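Local coordinates for protein Alpha/beta hydrolase (Xanthomonas campestris pv. campestris, PDB 2QJW) that is of unknown function but probably acts as a hydrolase of the alpha/beta superfamily, cleaving an unidentified substrate through a nucleophile-elbow active site, at residues A[80-85]-A[154-159]; A[84-89]-A[107-112]; A[99-104]-A[166-171]; A[113-118]-A[139-144]. One frame throughout, in Å; residues are numbered along the deposited sequence. Where two conformers were deposited one is given.

Contact 1: residues A[80-85]-A[154-159]; sequences GSSLGS and DGHRLG
Ser82 meets His156 in an arrangement that fits the nucleophile elbow and Ser-His-Asp triad of alpha/beta hydrolases. The imidazole presents its edge to the serine: OG lies close to the ring plane, 3.1 Å from His156 NE2, and almost as close to CE1. It therefore sits beside the bond joining those two ring atoms, while Ser82 CB stays further back, 3.6 Å from His156 NE2. Two torsions direct the ring to this place. With CG of His156 anti to the backbone N (chi1 -176°), the imidazole is carried from the surface loop across to the serine, and chi2 (72°) turns its edge toward Ser82. On the other side of the ring, ND1 is hydrogen-bonded to Asp130 OD2, which fixes the ring's rotation. A Ser-His-Asp relay, as in relatives, would run along this line.

The presumed elbow is the tight turn between strand 76-81 and helix 83-92. Ser82 has a positive phi (53°), and the chain doubles back so sharply that the CA atoms of Gly80 and Gly84 are 4.5 Å apart, a spacing that glycines at both places allow. On the histidine side, a type I beta turn from Gly155 to Leu158 is closed by Leu158 N to Gly155 O at 3.0 Å. Just before it, Asp154 holds the loop through both carboxylate oxygens: OD2 takes bonds from Ala160 N and His161 ND1, and OD1 receives Gly155 N on its anti side at 2.9 Å.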
loop_
_atom_site.group_PDB
_atom_site.type_symbol
_atom_site.label_atom_id
_atom_site.label_comp_id
_atom_site.label_asym_id
_atom_site.label_seq_id
_atom_site.Cartn_x
_atom_site.Cartn_y
_atom_site.Cartn_z
ATOM N N GLY A 80 9.761 -12.631 1.717
ATOM C CA GLY A 80 9.932 -13.097 3.074
ATOM C C GLY A 80 9.151 -12.309 4.080
ATOM O O GLY A 80 8.437 -11.368 3.755
ATOM N N SER A 81 9.335 -12.732 5.333
ATOM C CA SER A 81 8.827 -12.021 6.501
ATOM C C SER A 81 9.977 -11.813 7.490
ATOM O O SER A 81 10.680 -12.770 7.771
ATOM C CB SER A 81 7.720 -12.797 7.175
ATOM O OG SER A 81 7.267 -12.078 8.305
ATOM N N SER A 82 10.151 -10.577 7.974
ATOM C CA SER A 82 11.123 -10.244 9.056
ATOM C C SER A 82 12.526 -10.772 8.695
ATOM O O SER A 82 13.080 -10.344 7.686
ATOM C CB SER A 82 10.557 -10.715 10.405
ATOM O OG SER A 82 11.331 -10.032 11.413
ATOM N N LEU A 83 13.115 -11.671 9.501
ATOM C CA LEU A 83 14.448 -12.180 9.166
ATOM C C LEU A 83 14.486 -12.739 7.741
ATOM O O LEU A 83 15.489 -12.613 7.052
ATOM C CB LEU A 83 14.886 -13.229 10.162
ATOM C CG LEU A 83 16.320 -13.756 10.009
ATOM C CD1 LEU A 83 17.356 -12.657 9.994
ATOM C CD2 LEU A 83 16.600 -14.791 11.117
ATOM N N GLY A 84 13.364 -13.349 7.337
ATOM C CA GLY A 84 13.236 -13.872 5.967
ATOM C C GLY A 84 13.311 -12.790 4.941
ATOM O O GLY A 84 13.861 -12.997 3.850
ATOM N N SER A 85 12.753 -11.605 5.255
ATOM C CA SER A 85 12.896 -10.478 4.358
ATOM C C SER A 85 14.325 -9.974 4.251
ATOM O O SER A 85 14.760 -9.611 3.168
ATOM C CB SER A 85 11.986 -9.316 4.778
ATOM O OG SER A 85 10.649 -9.671 4.587
ATOM N N ASP A 154 -1.320 -2.475 12.360
ATOM C CA ASP A 154 -1.048 -3.798 12.930
ATOM C C ASP A 154 0.311 -3.675 13.630
ATOM O O ASP A 154 1.007 -2.663 13.530
ATOM C CB ASP A 154 -1.030 -4.912 11.850
ATOM C CG ASP A 154 -1.484 -6.257 12.350
ATOM O OD1 ASP A 154 -1.385 -6.593 13.543
ATOM O OD2 ASP A 154 -2.016 -7.055 11.548
ATOM N N GLY A 155 0.711 -4.750 14.303
ATOM C CA GLY A 155 2.049 -4.910 14.822
ATOM C C GLY A 155 2.911 -5.806 13.957
ATOM O O GLY A 155 2.494 -6.243 12.866
ATOM N N HIS A 156 4.078 -6.149 14.462
ATOM C CA HIS A 156 5.061 -6.887 13.706
ATOM C C HIS A 156 4.601 -8.188 13.088
ATOM O O HIS A 156 5.108 -8.603 12.060
ATOM C CB HIS A 156 6.267 -7.156 14.629
ATOM C CG HIS A 156 7.387 -7.832 13.957
ATOM N ND1 HIS A 156 8.188 -7.203 13.035
ATOM C CD2 HIS A 156 7.870 -9.097 14.091
ATOM C CE1 HIS A 156 9.088 -8.083 12.599
ATOM N NE2 HIS A 156 8.923 -9.225 13.231
ATOM N N ARG A 157 3.690 -8.899 13.768
ATOM C CA ARG A 157 3.258 -10.186 13.241
ATOM C C ARG A 157 2.330 -10.080 12.027
ATOM O O ARG A 157 2.132 -11.085 11.304
ATOM C CB ARG A 157 2.565 -10.995 14.328
ATOM C CG ARG A 157 3.400 -11.215 15.593
ATOM C CD ARG A 157 2.611 -12.142 16.560
ATOM N NE ARG A 157 1.302 -11.609 16.937
ATOM C CZ ARG A 157 1.086 -10.822 17.980
ATOM N NH1 ARG A 157 2.078 -10.441 18.763
ATOM N NH2 ARG A 157 -0.138 -10.397 18.231
ATOM N N LEU A 158 1.773 -8.907 11.773
ATOM C CA LEU A 158 0.822 -8.660 10.699
ATOM C C LEU A 158 -0.325 -9.670 10.774
ATOM O O LEU A 158 -0.887 -10.084 9.739
ATOM C CB LEU A 158 1.450 -8.717 9.278
ATOM C CG LEU A 158 2.452 -7.611 8.982
ATOM C CD1 LEU A 158 3.224 -7.906 7.671
ATOM C CD2 LEU A 158 1.765 -6.293 8.982
ATOM N N GLY A 159 -0.681 -10.081 11.988
ATOM C CA GLY A 159 -1.673 -11.163 12.166
ATOM C C GLY A 159 -3.070 -10.872 11.679
ATOM O O GLY A 159 -3.858 -11.800 11.367
#

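Contact 2: residues A[84-89]-A[107-112]; sequences GSYIAA and TKMGPL
Tyr86 (chi1 174°) and Met109, a selenomethionine (chi1 -173°), both set CG opposite the backbone N, which points the phenol out from helix 83-92 and the Met109 chain in from the loop to form a Met-aromatic contact. In this alpha/beta hydrolase fold the helix follows the presumed nucleophile, and the loop leads from strand 99-103 to strand 122-127. Beyond CG the Met109 chain bends twice in the same sense (chi2 61°) and folds back over one face of the ring. In this conformer, one of two modelled, it crosses from the hydroxyl end toward the CB end. Its CB and CG lie over the far rim, with CG 3.7 Å from Tyr86 CZ. The selenium stands higher, 4.8 Å from the Tyr86 ring centroid and nearly along the ring normal, and the terminal methyl dips back as a CH-pi donor, placing CE 3.6 Å from Tyr86 CG. The same methyl also touches Leu83 CD1.

The loop owes its shape to a type II' beta turn from Met109 to Leu112, with Gly110 where a positive phi is needed, closed by Leu112 N bonding to Met109 O at 2.7 Å. This turn brings Leu112 round to the hydroxyl end of the tyrosine, where the two side chains meet at about a right angle. The phenol oxygen is hydrogen-bonded to Pro113 O, just beyond the turn, which links the ring end to the loop. Roughly at right angles to that bond, Leu112 CB lies 3.6 Å from Tyr86 OH.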
loop_
_atom_site.group_PDB
_atom_site.type_symbol
_atom_site.label_atom_id
_atom_site.label_comp_id
_atom_site.label_asym_id
_atom_site.label_seq_id
_atom_site.Cartn_x
_atom_site.Cartn_y
_atom_site.Cartn_z
ATOM N N GLY A 84 13.364 -13.349 7.337
ATOM C CA GLY A 84 13.236 -13.872 5.967
ATOM C C GLY A 84 13.311 -12.790 4.941
ATOM O O GLY A 84 13.861 -12.997 3.850
ATOM N N SER A 85 12.753 -11.605 5.255
ATOM C CA SER A 85 12.896 -10.478 4.358
ATOM C C SER A 85 14.325 -9.974 4.251
ATOM O O SER A 85 14.760 -9.611 3.168
ATOM C CB SER A 85 11.986 -9.316 4.778
ATOM O OG SER A 85 10.649 -9.671 4.587
ATOM N N TYR A 86 14.992 -9.927 5.400
ATOM C CA TYR A 86 16.365 -9.486 5.439
ATOM C C TYR A 86 17.185 -10.386 4.520
ATOM O O TYR A 86 17.910 -9.886 3.680
ATOM C CB TYR A 86 16.895 -9.575 6.839
ATOM C CG TYR A 86 18.350 -9.255 6.904
ATOM C CD1 TYR A 86 18.812 -7.947 6.863
ATOM C CD2 TYR A 86 19.278 -10.270 6.981
ATOM C CE1 TYR A 86 20.190 -7.620 6.926
ATOM C CE2 TYR A 86 20.676 -9.983 7.030
ATOM C CZ TYR A 86 21.129 -8.666 7.005
ATOM O OH TYR A 86 22.465 -8.430 7.054
ATOM N N ILE A 87 17.046 -11.695 4.628
ATOM C CA ILE A 87 17.934 -12.520 3.778
ATOM C C ILE A 87 17.526 -12.500 2.290
ATOM O O ILE A 87 18.370 -12.582 1.403
ATOM C CB ILE A 87 18.092 -13.962 4.303
ATOM C CG1 ILE A 87 16.779 -14.732 4.343
ATOM C CG2 ILE A 87 18.780 -13.927 5.677
ATOM C CD1 ILE A 87 16.972 -16.236 4.563
ATOM N N ALA A 88 16.231 -12.335 2.006
ATOM C CA ALA A 88 15.774 -12.231 0.624
ATOM C C ALA A 88 16.398 -11.022 -0.003
ATOM O O ALA A 88 16.925 -11.042 -1.102
ATOM C CB ALA A 88 14.218 -12.185 0.582
ATOM N N ALA A 89 16.361 -9.897 0.706
ATOM C CA ALA A 89 16.957 -8.689 0.203
ATOM C C ALA A 89 18.464 -8.817 -0.027
ATOM O O ALA A 89 18.940 -8.482 -1.082
ATOM C CB ALA A 89 16.609 -7.507 1.155
ATOM N N THR A 107 15.759 -3.226 9.129
ATOM C CA THR A 107 16.735 -2.424 8.433
ATOM C C THR A 107 18.125 -2.600 9.073
ATOM O O THR A 107 19.090 -2.324 8.413
ATOM C CB THR A 107 16.353 -0.952 8.371
ATOM O OG1 THR A 107 16.334 -0.423 9.719
ATOM C CG2 THR A 107 14.966 -0.779 7.723
ATOM N N LYS A 108 18.188 -3.045 10.331
ATOM C CA LYS A 108 19.439 -3.217 11.053
ATOM C C LYS A 108 19.554 -4.668 11.490
ATOM O O LYS A 108 18.541 -5.294 11.816
ATOM C CB LYS A 108 19.403 -2.333 12.287
ATOM C CG LYS A 108 19.121 -0.839 12.053
ATOM C CD LYS A 108 18.873 -0.099 13.388
ATOM C CE LYS A 108 18.325 1.310 13.157
ATOM N NZ LYS A 108 18.476 2.172 14.359
HETATM N N MSE A 109 20.776 -5.191 11.536
HETATM C CA MSE A 109 21.003 -6.586 11.887
HETATM C C MSE A 109 22.296 -6.694 12.697
HETATM O O MSE A 109 23.223 -7.371 12.272
HETATM C CB MSE A 109 21.038 -7.421 10.595
HETATM C CG MSE A 109 21.105 -8.970 10.729
HETATM SE SE MSE A 109 19.648 -9.788 11.630
HETATM C CE MSE A 109 18.174 -9.221 10.525
ATOM N N GLY A 110 22.348 -5.941 13.802
ATOM C CA GLY A 110 23.470 -5.955 14.742
ATOM C C GLY A 110 24.778 -5.782 14.013
ATOM O O GLY A 110 24.948 -4.835 13.233
ATOM N N PRO A 111 25.715 -6.722 14.205
ATOM C CA PRO A 111 26.983 -6.619 13.496
ATOM C C PRO A 111 26.943 -7.036 12.025
ATOM O O PRO A 111 27.922 -6.855 11.331
ATOM C CB PRO A 111 27.879 -7.596 14.280
ATOM C CG PRO A 111 26.930 -8.617 14.724
ATOM C CD PRO A 111 25.680 -7.919 15.068
ATOM N N LEU A 112 25.804 -7.536 11.525
ATOM C CA LEU A 112 25.705 -7.899 10.114
ATOM C C LEU A 112 25.343 -6.659 9.254
ATOM O O LEU A 112 24.928 -5.616 9.791
ATOM C CB LEU A 112 24.685 -9.033 9.864
ATOM C CG LEU A 112 25.155 -10.446 10.283
ATOM C CD1 LEU A 112 24.142 -11.532 9.969
ATOM C CD2 LEU A 112 26.500 -10.790 9.596
#

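Contact 3: residues A[99-104]-A[166-171]; sequences ALFLMV and SRAFAE
Phe101 leaves strand 99-103 toward helix 162-174 and meets Phe169 from its first side-chain atom onward. CB lies 3.5 Å from Phe169 CD1, and CG comes closer still, 3.4 Å from the same atom. With CG anti to the backbone N (chi1 -176°), the ring is carried alongside the helix backbone at Phe169. CD2 faces Phe169 CD1 and CE2 faces Phe169 CB, while CD1 lies near both CD1 and CA of Phe169. Midway along, Phe169 CB sits almost on the ring normal, 3.9 Å from the Phe101 centroid, in a CH-pi contact over the face. Further out, Phe101 CE1 lies 3.5 Å from Phe169 N and, at the ring edge, 3.8 Å from Ala168 CB. CZ, at the tip, is 3.7 Å from Phe169 N.

The two ring planes are inclined at 43°, with centroids 5.0 Å apart. Val125 of the next strand touches both Phe101 and Ala168, while Val28 of helix 20-31 touches Phe169. On the helix's outer side, Arg167 forms a salt bridge with Glu171 of the second subunit. This is the helix-on-sheet layering of the alpha/beta hydrolase fold, the last helix covering the central parallel strands.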
loop_
_atom_site.group_PDB
_atom_site.type_symbol
_atom_site.label_atom_id
_atom_site.label_comp_id
_atom_site.label_asym_id
_atom_site.label_seq_id
_atom_site.Cartn_x
_atom_site.Cartn_y
_atom_site.Cartn_z
ATOM N N ALA A 99 12.195 -9.603 -8.801
ATOM C CA ALA A 99 11.445 -8.679 -7.902
ATOM C C ALA A 99 11.548 -9.203 -6.490
ATOM O O ALA A 99 11.903 -10.358 -6.269
ATOM C CB ALA A 99 9.969 -8.584 -8.293
ATOM N N LEU A 100 11.224 -8.316 -5.550
ATOM C CA LEU A 100 11.391 -8.574 -4.130
ATOM C C LEU A 100 10.163 -8.143 -3.339
ATOM O O LEU A 100 9.749 -6.978 -3.439
ATOM C CB LEU A 100 12.593 -7.779 -3.667
ATOM C CG LEU A 100 13.168 -7.960 -2.279
ATOM C CD1 LEU A 100 13.612 -9.465 -2.011
ATOM C CD2 LEU A 100 14.325 -6.960 -2.068
ATOM N N PHE A 101 9.619 -9.049 -2.514
ATOM C CA PHE A 101 8.454 -8.776 -1.687
ATOM C C PHE A 101 8.849 -8.938 -0.225
ATOM O O PHE A 101 9.239 -10.037 0.201
ATOM C CB PHE A 101 7.257 -9.666 -2.003
ATOM C CG PHE A 101 6.055 -9.314 -1.219
ATOM C CD1 PHE A 101 5.356 -8.194 -1.518
ATOM C CD2 PHE A 101 5.646 -10.096 -0.178
ATOM C CE1 PHE A 101 4.203 -7.872 -0.796
ATOM C CE2 PHE A 101 4.521 -9.759 0.566
ATOM C CZ PHE A 101 3.799 -8.642 0.267
ATOM N N LEU A 102 8.765 -7.854 0.525
ATOM C CA LEU A 102 9.263 -7.867 1.905
ATOM C C LEU A 102 8.198 -7.509 2.883
ATOM O O LEU A 102 7.660 -6.429 2.860
ATOM C CB LEU A 102 10.369 -6.856 2.036
ATOM C CG LEU A 102 11.519 -6.852 1.029
ATOM C CD1 LEU A 102 12.585 -5.742 1.262
ATOM C CD2 LEU A 102 12.214 -8.219 1.046
HETATM N N MSE A 103 7.873 -8.433 3.781
HETATM C CA MSE A 103 6.978 -8.175 4.930
HETATM C C MSE A 103 7.865 -7.841 6.144
HETATM O O MSE A 103 8.824 -8.553 6.420
HETATM C CB MSE A 103 6.059 -9.316 5.232
HETATM C CG MSE A 103 5.159 -9.701 4.039
HETATM SE SE MSE A 103 3.997 -11.160 4.334
HETATM C CE MSE A 103 5.338 -12.469 4.289
ATOM N N VAL A 104 7.522 -6.747 6.826
ATOM C CA VAL A 104 8.201 -6.275 8.082
ATOM C C VAL A 104 9.722 -6.512 8.024
ATOM O O VAL A 104 10.283 -7.206 8.859
ATOM C CB VAL A 104 7.516 -6.827 9.385
ATOM C CG1 VAL A 104 6.150 -6.143 9.546
ATOM C CG2 VAL A 104 7.361 -8.307 9.377
ATOM N N SER A 166 -1.127 -10.691 1.201
ATOM C CA SER A 166 -1.273 -11.603 0.074
ATOM C C SER A 166 -1.658 -10.848 -1.186
ATOM O O SER A 166 -1.124 -11.120 -2.257
ATOM C CB SER A 166 -2.379 -12.621 0.396
ATOM O OG SER A 166 -1.955 -13.472 1.394
ATOM N N ARG A 167 -2.574 -9.901 -1.085
ATOM C CA ARG A 167 -3.001 -9.109 -2.194
ATOM C C ARG A 167 -1.844 -8.246 -2.713
ATOM O O ARG A 167 -1.717 -8.058 -3.932
ATOM C CB ARG A 167 -4.217 -8.253 -1.810
ATOM C CG ARG A 167 -5.502 -9.010 -1.901
ATOM C CD ARG A 167 -6.661 -8.098 -1.631
ATOM N NE ARG A 167 -6.767 -7.827 -0.207
ATOM C CZ ARG A 167 -7.474 -8.551 0.660
ATOM N NH1 ARG A 167 -8.124 -9.657 0.301
ATOM N NH2 ARG A 167 -7.486 -8.167 1.926
ATOM N N ALA A 168 -1.021 -7.670 -1.812
ATOM C CA ALA A 168 0.120 -6.850 -2.243
ATOM C C ALA A 168 1.089 -7.751 -3.015
ATOM O O ALA A 168 1.638 -7.341 -4.011
ATOM C CB ALA A 168 0.822 -6.188 -1.058
ATOM N N PHE A 169 1.328 -8.973 -2.533
ATOM C CA PHE A 169 2.202 -9.873 -3.263
ATOM C C PHE A 169 1.642 -10.222 -4.647
ATOM O O PHE A 169 2.380 -10.271 -5.648
ATOM C CB PHE A 169 2.431 -11.146 -2.442
ATOM C CG PHE A 169 3.474 -12.078 -3.000
ATOM C CD1 PHE A 169 4.712 -11.624 -3.384
ATOM C CD2 PHE A 169 3.215 -13.444 -3.013
ATOM C CE1 PHE A 169 5.644 -12.536 -3.867
ATOM C CE2 PHE A 169 4.162 -14.342 -3.495
ATOM C CZ PHE A 169 5.321 -13.886 -3.908
ATOM N N ALA A 170 0.350 -10.501 -4.706
ATOM C CA ALA A 170 -0.285 -10.772 -5.965
ATOM C C ALA A 170 -0.110 -9.637 -6.928
ATOM O O ALA A 170 0.115 -9.836 -8.123
ATOM C CB ALA A 170 -1.819 -11.029 -5.701
ATOM N N GLU A 171 -0.279 -8.421 -6.456
ATOM C CA GLU A 171 -0.119 -7.251 -7.293
ATOM C C GLU A 171 1.283 -7.106 -7.853
ATOM O O GLU A 171 1.482 -6.632 -9.006
ATOM C CB GLU A 171 -0.480 -6.017 -6.496
ATOM C CG GLU A 171 -1.971 -5.884 -6.310
ATOM C CD GLU A 171 -2.353 -4.988 -5.148
ATOM O OE1 GLU A 171 -1.469 -4.317 -4.553
ATOM O OE2 GLU A 171 -3.555 -4.979 -4.818
#

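Contact 4: residues A[113-118]-A[139-144]; sequences PALDAA and IAWAQA
Leu115 grips Trp141 in two ways, by its side chain over the indole face and by its carbonyl at the indole edge. Its chi1 (-173°) carries CG toward the indole and chi2 (67°) turns CD2 over the face: the methyl is 3.5 Å from the centroid of the five-membered ring of Trp141, a CH-pi contact, and 3.3 Å from Trp141 CE2. From the same residue, the carbonyl oxygen accepts the indole N-H, with Trp141 NE1 to Leu115 O at 2.9 Å. The oxygen lies near the indole plane, but the donor stands well above the carbonyl plane, 70° out of it.

In the alpha/beta hydrolase fold a helix usually joins strands such as 99-103 and 122-127; here the 113-118 part of that link is irregular, and the indole from helix 135-145 that packs against it also touches Ile122 and Ile124 of strand 122-127. At Asp116 the backbone passes the ring edge, CA lying 4.0 Å from Trp141 CZ2. The carboxylate turns elsewhere, forming a salt bridge with Arg145, whose guanidinium also makes a cation-pi contact with Trp141. Ala117 follows in the indole plane, its CB 3.9 Å from Trp141 CH2.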
loop_
_atom_site.group_PDB
_atom_site.type_symbol
_atom_site.label_atom_id
_atom_site.label_comp_id
_atom_site.label_asym_id
_atom_site.label_seq_id
_atom_site.Cartn_x
_atom_site.Cartn_y
_atom_site.Cartn_z
ATOM N N PRO A 113 25.567 -6.751 7.942
ATOM C CA PRO A 113 25.252 -5.608 7.096
ATOM C C PRO A 113 23.798 -5.115 7.200
ATOM O O PRO A 113 22.867 -5.909 7.440
ATOM C CB PRO A 113 25.528 -6.129 5.689
ATOM C CG PRO A 113 26.509 -7.236 5.878
ATOM C CD PRO A 113 26.190 -7.847 7.177
ATOM N N ALA A 114 23.651 -3.807 7.104
ATOM C CA ALA A 114 22.350 -3.167 7.048
ATOM C C ALA A 114 21.600 -3.690 5.826
ATOM O O ALA A 114 22.174 -4.203 4.848
ATOM C CB ALA A 114 22.517 -1.681 6.946
ATOM N N LEU A 115 20.288 -3.608 5.938
ATOM C CA LEU A 115 19.422 -4.045 4.860
ATOM C C LEU A 115 19.771 -3.335 3.589
ATOM O O LEU A 115 19.914 -2.135 3.572
ATOM C CB LEU A 115 17.989 -3.709 5.198
ATOM C CG LEU A 115 16.852 -4.217 4.269
ATOM C CD1 LEU A 115 16.689 -5.761 4.293
ATOM C CD2 LEU A 115 15.584 -3.497 4.591
ATOM N N ASP A 116 19.885 -4.108 2.492
ATOM C CA ASP A 116 20.091 -3.577 1.144
ATOM C C ASP A 116 19.462 -4.569 0.191
ATOM O O ASP A 116 19.185 -5.686 0.554
ATOM C CB ASP A 116 21.574 -3.337 0.869
ATOM C CG ASP A 116 21.839 -2.433 -0.307
ATOM O OD1 ASP A 116 20.958 -1.724 -0.756
ATOM O OD2 ASP A 116 23.019 -2.384 -0.701
ATOM N N ALA A 117 19.307 -4.146 -1.056
ATOM C CA ALA A 117 18.629 -4.915 -2.062
ATOM C C ALA A 117 19.073 -4.483 -3.463
ATOM O O ALA A 117 19.488 -3.354 -3.672
ATOM C CB ALA A 117 17.112 -4.760 -1.911
ATOM N N ALA A 118 18.888 -5.387 -4.416
ATOM C CA ALA A 118 19.116 -5.087 -5.821
ATOM C C ALA A 118 18.135 -4.019 -6.260
ATOM O O ALA A 118 17.030 -3.867 -5.709
ATOM C CB ALA A 118 18.871 -6.345 -6.618
ATOM N N ILE A 139 10.157 3.238 6.439
ATOM C CA ILE A 139 9.771 4.352 5.623
ATOM C C ILE A 139 11.038 4.998 5.033
ATOM O O ILE A 139 11.127 5.248 3.817
ATOM C CB ILE A 139 8.955 5.408 6.425
ATOM C CG1 ILE A 139 7.567 4.784 6.717
ATOM C CG2 ILE A 139 8.924 6.752 5.659
ATOM C CD1 ILE A 139 6.833 5.439 7.932
ATOM N N ALA A 140 12.091 5.236 5.844
ATOM C CA ALA A 140 13.314 5.876 5.309
ATOM C C ALA A 140 14.020 4.981 4.269
ATOM O O ALA A 140 14.521 5.452 3.262
ATOM C CB ALA A 140 14.273 6.298 6.427
ATOM N N TRP A 141 14.088 3.686 4.536
ATOM C CA TRP A 141 14.748 2.754 3.643
ATOM C C TRP A 141 14.004 2.694 2.338
ATOM O O TRP A 141 14.607 2.764 1.237
ATOM C CB TRP A 141 14.757 1.367 4.305
ATOM C CG TRP A 141 15.600 0.323 3.645
ATOM C CD1 TRP A 141 16.920 0.110 3.830
ATOM C CD2 TRP A 141 15.211 -0.529 2.558
ATOM N NE1 TRP A 141 17.371 -0.862 2.975
ATOM C CE2 TRP A 141 16.320 -1.287 2.204
ATOM C CE3 TRP A 141 14.001 -0.772 1.885
ATOM C CZ2 TRP A 141 16.276 -2.246 1.167
ATOM C CZ3 TRP A 141 13.960 -1.721 0.880
ATOM C CH2 TRP A 141 15.067 -2.454 0.544
ATOM N N ALA A 142 12.667 2.595 2.405
ATOM C CA ALA A 142 11.872 2.567 1.207
ATOM C C ALA A 142 11.916 3.877 0.420
ATOM O O ALA A 142 11.974 3.897 -0.821
ATOM C CB ALA A 142 10.410 2.217 1.562
ATOM N N GLN A 143 11.857 5.001 1.130
ATOM C CA GLN A 143 11.878 6.340 0.489
ATOM C C GLN A 143 13.161 6.534 -0.351
ATOM O O GLN A 143 13.129 7.093 -1.460
ATOM C CB GLN A 143 11.712 7.441 1.522
ATOM C CG GLN A 143 11.584 8.842 0.917
ATOM C CD GLN A 143 10.865 9.814 1.829
ATOM O OE1 GLN A 143 10.834 9.654 3.037
ATOM N NE2 GLN A 143 10.263 10.833 1.231
ATOM N N ALA A 144 14.277 6.037 0.171
ATOM C CA ALA A 144 15.585 6.203 -0.514
ATOM C C ALA A 144 15.599 5.507 -1.856
ATOM O O ALA A 144 16.322 5.887 -2.771
ATOM C CB ALA A 144 16.722 5.673 0.391
#

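Following the chain from the N terminus, contact 1 opens first, at the end of strand 76-81, and closes only in the loop after strand 148-152. Contact 2 starts from the same place but closes early, tying helix 83-92 to the loop that follows strand 99-103. Before it closes, contact 3 has opened on that strand; it crosses both contact 1 and contact 2 and ends on helix 162-174. Contact 4 follows contact 2 in series and is nested within contacts 1 and 3, joining the loop to helix 135-145. Contacts 2 and 3 lie on opposite sides of the chain's centre, and Ser85 OG, bonded to Met103 O, connects their segments.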